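Local coordinates for transcriptional regulator, ROK family (Vibrio cholerae O1 biovar eltor, PDB 1Z05), which probably binds DNA as a zinc-containing transcriptional regulator of the ROK family, a homologue of Escherichia coli Mlc linked to carbohydrate metabolism, at residues A[174-187]-A[190-202]. Numbering follows the deposited sequence.
Sequences ITLPGLVNSEQGIV and MPHYNVKNLALGP. With SO4 (sulfate ion), chain F.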
# COMPACT_ATOMS: atom_id res chain seq x y z
N ILE A 174 16.61 8.42 -12.50
CA ILE A 174 17.73 8.25 -11.58
C ILE A 174 17.27 7.52 -10.32
O ILE A 174 16.25 7.88 -9.72
CB ILE A 174 18.49 9.60 -11.28
CG1 ILE A 174 19.68 9.39 -10.33
CG2 ILE A 174 17.54 10.71 -10.79
CD1 ILE A 174 20.81 10.43 -10.54
N THR A 175 18.01 6.47 -9.96
CA THR A 175 17.69 5.67 -8.78
C THR A 175 18.90 5.69 -7.86
O THR A 175 20.03 5.89 -8.31
CB THR A 175 17.31 4.21 -9.16
OG1 THR A 175 18.36 3.63 -9.94
CG2 THR A 175 16.01 4.20 -9.97
N LEU A 176 18.64 5.53 -6.56
CA LEU A 176 19.68 5.67 -5.55
C LEU A 176 19.16 5.11 -4.23
O LEU A 176 17.96 5.08 -4.00
CB LEU A 176 20.06 7.15 -5.37
CG LEU A 176 18.97 8.15 -4.95
CD1 LEU A 176 19.57 9.28 -4.17
CD2 LEU A 176 18.21 8.69 -6.15
N PRO A 177 20.08 4.66 -3.36
CA PRO A 177 19.65 4.27 -2.00
C PRO A 177 19.24 5.51 -1.20
O PRO A 177 19.61 6.63 -1.57
CB PRO A 177 20.92 3.65 -1.41
CG PRO A 177 22.06 4.31 -2.17
CD PRO A 177 21.53 4.49 -3.57
N GLY A 178 18.49 5.33 -0.11
CA GLY A 178 18.15 6.44 0.77
C GLY A 178 16.69 6.85 0.78
O GLY A 178 15.85 6.17 0.19
N LEU A 179 16.38 7.95 1.45
CA LEU A 179 15.01 8.45 1.53
C LEU A 179 14.71 9.38 0.36
O LEU A 179 15.37 10.41 0.18
CB LEU A 179 14.74 9.16 2.87
CG LEU A 179 14.98 8.40 4.18
CD1 LEU A 179 14.61 9.27 5.38
CD2 LEU A 179 14.23 7.07 4.23
N VAL A 180 13.72 9.01 -0.44
CA VAL A 180 13.43 9.71 -1.69
C VAL A 180 11.94 10.01 -1.78
O VAL A 180 11.10 9.11 -1.64
CB VAL A 180 13.92 8.90 -2.93
CG1 VAL A 180 13.57 9.60 -4.24
CG2 VAL A 180 15.43 8.60 -2.84
N ASN A 181 11.62 11.29 -1.99
CA ASN A 181 10.27 11.69 -2.36
C ASN A 181 10.18 11.74 -3.88
O ASN A 181 10.69 12.67 -4.52
CB ASN A 181 9.92 13.04 -1.73
CG ASN A 181 8.45 13.43 -1.96
OD1 ASN A 181 7.88 13.20 -3.02
ND2 ASN A 181 7.85 14.04 -0.95
N SER A 182 9.54 10.72 -4.46
CA SER A 182 9.41 10.57 -5.91
C SER A 182 8.53 11.62 -6.57
O SER A 182 8.85 12.12 -7.65
CB SER A 182 8.87 9.17 -6.24
OG SER A 182 9.91 8.23 -6.23
N GLU A 183 7.41 11.93 -5.91
CA GLU A 183 6.48 12.97 -6.36
C GLU A 183 7.20 14.29 -6.61
O GLU A 183 6.93 14.97 -7.59
CB GLU A 183 5.37 13.15 -5.31
CG GLU A 183 4.20 14.07 -5.72
CD GLU A 183 3.26 14.41 -4.56
OE1 GLU A 183 3.65 14.23 -3.38
OE2 GLU A 183 2.12 14.86 -4.83
N GLN A 184 8.13 14.63 -5.71
CA GLN A 184 8.81 15.93 -5.75
C GLN A 184 10.23 15.87 -6.33
O GLN A 184 10.79 16.89 -6.69
CB GLN A 184 8.84 16.55 -4.35
CG GLN A 184 7.45 16.79 -3.72
CD GLN A 184 6.79 18.09 -4.16
OE1 GLN A 184 6.61 19.01 -3.36
NE2 GLN A 184 6.40 18.17 -5.43
N GLY A 185 10.80 14.67 -6.43
CA GLY A 185 12.17 14.51 -6.94
C GLY A 185 13.22 14.92 -5.92
O GLY A 185 14.30 15.37 -6.29
N ILE A 186 12.90 14.76 -4.64
CA ILE A 186 13.75 15.21 -3.55
C ILE A 186 14.38 14.02 -2.83
O ILE A 186 13.69 13.08 -2.45
CB ILE A 186 12.96 16.07 -2.54
CG1 ILE A 186 12.57 17.41 -3.16
CG2 ILE A 186 13.76 16.28 -1.24
CD1 ILE A 186 11.58 18.22 -2.32
N VAL A 187 15.70 14.08 -2.66
CA VAL A 187 16.41 13.11 -1.84
C VAL A 187 16.57 13.69 -0.44
O VAL A 187 17.32 14.65 -0.24
CB VAL A 187 17.81 12.78 -2.40
CG1 VAL A 187 18.47 11.67 -1.55
CG2 VAL A 187 17.72 12.37 -3.87
N MET A 190 20.67 10.19 2.38
CA MET A 190 21.11 8.95 1.76
C MET A 190 22.42 8.43 2.35
O MET A 190 23.13 9.18 3.04
CB MET A 190 21.22 9.13 0.23
CG MET A 190 22.32 10.06 -0.24
SD MET A 190 22.36 10.16 -2.03
CE MET A 190 22.51 8.42 -2.48
N PRO A 191 22.75 7.15 2.09
CA PRO A 191 24.04 6.63 2.57
C PRO A 191 25.19 7.26 1.80
O PRO A 191 24.99 7.76 0.69
CB PRO A 191 23.97 5.12 2.25
CG PRO A 191 22.55 4.85 1.86
CD PRO A 191 21.97 6.12 1.37
N HIS A 192 26.39 7.24 2.40
CA HIS A 192 27.64 7.66 1.75
C HIS A 192 27.78 9.17 1.61
O HIS A 192 28.75 9.76 2.09
CB HIS A 192 27.82 6.97 0.39
CG HIS A 192 29.14 7.25 -0.26
ND1 HIS A 192 30.29 6.56 0.06
CD2 HIS A 192 29.50 8.15 -1.21
CE1 HIS A 192 31.30 7.02 -0.66
NE2 HIS A 192 30.84 7.98 -1.44
N TYR A 193 26.82 9.80 0.93
CA TYR A 193 26.87 11.24 0.69
C TYR A 193 26.23 12.02 1.84
O TYR A 193 25.35 11.50 2.54
CB TYR A 193 26.19 11.60 -0.64
CG TYR A 193 26.73 10.84 -1.83
CD1 TYR A 193 27.92 11.24 -2.45
CD2 TYR A 193 26.06 9.73 -2.33
CE1 TYR A 193 28.42 10.55 -3.55
CE2 TYR A 193 26.56 9.02 -3.44
CZ TYR A 193 27.75 9.45 -4.03
OH TYR A 193 28.26 8.78 -5.12
N ASN A 194 26.70 13.24 2.05
CA ASN A 194 26.13 14.13 3.04
C ASN A 194 25.04 14.96 2.39
O ASN A 194 25.29 16.04 1.84
CB ASN A 194 27.22 15.01 3.65
CG ASN A 194 26.68 15.97 4.70
OD1 ASN A 194 25.64 15.72 5.32
ND2 ASN A 194 27.40 17.08 4.91
N VAL A 195 23.81 14.44 2.46
CA VAL A 195 22.67 15.03 1.76
C VAL A 195 21.53 15.39 2.72
O VAL A 195 21.24 14.65 3.67
CB VAL A 195 22.16 14.07 0.64
CG1 VAL A 195 20.74 14.41 0.20
CG2 VAL A 195 23.12 14.13 -0.54
N LYS A 196 20.91 16.54 2.47
CA LYS A 196 19.74 16.98 3.22
C LYS A 196 18.78 17.69 2.26
O LYS A 196 19.01 18.84 1.88
CB LYS A 196 20.13 17.91 4.37
CG LYS A 196 19.01 18.19 5.37
CD LYS A 196 19.51 19.08 6.50
CE LYS A 196 18.54 19.12 7.68
NZ LYS A 196 19.11 19.88 8.83
N ASN A 197 17.72 16.99 1.88
CA ASN A 197 16.67 17.52 1.02
C ASN A 197 17.18 18.07 -0.31
O ASN A 197 16.84 19.20 -0.70
CB ASN A 197 15.81 18.55 1.77
CG ASN A 197 15.06 17.94 2.95
OD1 ASN A 197 14.49 16.85 2.84
ND2 ASN A 197 15.06 18.64 4.08
N LEU A 198 17.98 17.27 -1.01
CA LEU A 198 18.50 17.67 -2.32
C LEU A 198 17.42 17.55 -3.39
O LEU A 198 16.90 16.45 -3.64
CB LEU A 198 19.75 16.86 -2.69
CG LEU A 198 20.26 16.94 -4.14
CD1 LEU A 198 20.85 18.32 -4.46
CD2 LEU A 198 21.25 15.83 -4.46
N ALA A 199 17.09 18.67 -4.03
CA ALA A 199 16.08 18.72 -5.08
C ALA A 199 16.65 18.20 -6.40
O ALA A 199 16.81 18.95 -7.36
CB ALA A 199 15.54 20.13 -5.24
N LEU A 200 16.93 16.90 -6.44
CA LEU A 200 17.64 16.27 -7.54
C LEU A 200 16.88 16.31 -8.87
O LEU A 200 17.45 16.64 -9.91
CB LEU A 200 17.99 14.82 -7.17
CG LEU A 200 18.91 14.05 -8.12
CD1 LEU A 200 20.26 14.76 -8.26
CD2 LEU A 200 19.09 12.62 -7.60
N GLY A 201 15.59 15.95 -8.83
CA GLY A 201 14.72 16.05 -10.01
C GLY A 201 14.62 17.46 -10.59
O GLY A 201 14.94 17.66 -11.76
N PRO A 202 14.16 18.44 -9.78
CA PRO A 202 14.10 19.83 -10.25
C PRO A 202 15.42 20.38 -10.81
O PRO A 202 15.41 21.12 -11.80
CB PRO A 202 13.68 20.61 -8.99
CG PRO A 202 12.95 19.60 -8.15
CD PRO A 202 13.66 18.30 -8.40
S SO4 F . 27.18 6.02 5.58
O1 SO4 F . 28.26 6.96 5.33
O2 SO4 F . 25.89 6.70 5.44
O3 SO4 F . 27.25 4.92 4.62
O4 SO4 F . 27.30 5.48 6.93
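In the lobe of the ASKHA (actin-like) fold built on the sheet that contains strand 168-176, the hairpin 179-181/186-189 is joined to the loop leading into helix 200-208 by one antiparallel hydrogen-bonded bridge, Val187 with Leu198. Both backbone bonds of the pair are present: Val187 N gives to Leu198 O and Leu198 N to Val187 O, each at 2.8 Å, the second more bent (137° at the hydrogen). Asn197 and Leu198 together stand across from Val187, which makes a G1 beta bulge. A second G1 bulge, Gly185 and Ile186 opposite Asn181, lies in the hairpin itself, where Gln184 N donates to Asn181 OD1 from above the carbonyl plane, an Asx motif in the turn. Gly185 O then receives Gly201 N at 2.9 Å, in the carbonyl plane and on a lone pair, tying the turn to the first turn of the helix. Here the backbones run close, with 4.3 Å between the CA atoms of Gly185 and Gly201.

The side chains of the contact are mostly apolar. Val187 splits its branches: its side chain crosses that of Val195 at about a right angle, with CG1, anti to the backbone N (chi1 -176°), 4.0 Å from Val195 CG1, while CG2 lies 4.0 Å from Leu200 CD2. Leu200 and Ile174 reach toward each other tip to tip, CD2 of Leu200 about equally far from CG2 and CD1 of Ile174. Further along, Met190 bends at chi3 (-55°), and its CE comes within 3.5 Å of Leu176 CD1, a close methyl-methyl approach. Pro177 CB packs 3.8 Å from Pro191 CG. Pro177 O meets the Met190 carbons CB and CE, and nothing in the structure bonds to it.

In the fold, Ile174 and Leu176 belong to strand 168-176, paired in the five-stranded sheet with strands 108-116 and 212-216, while helix 144-161 receives Ile174 and Leu198 through Leu151 and Leu148.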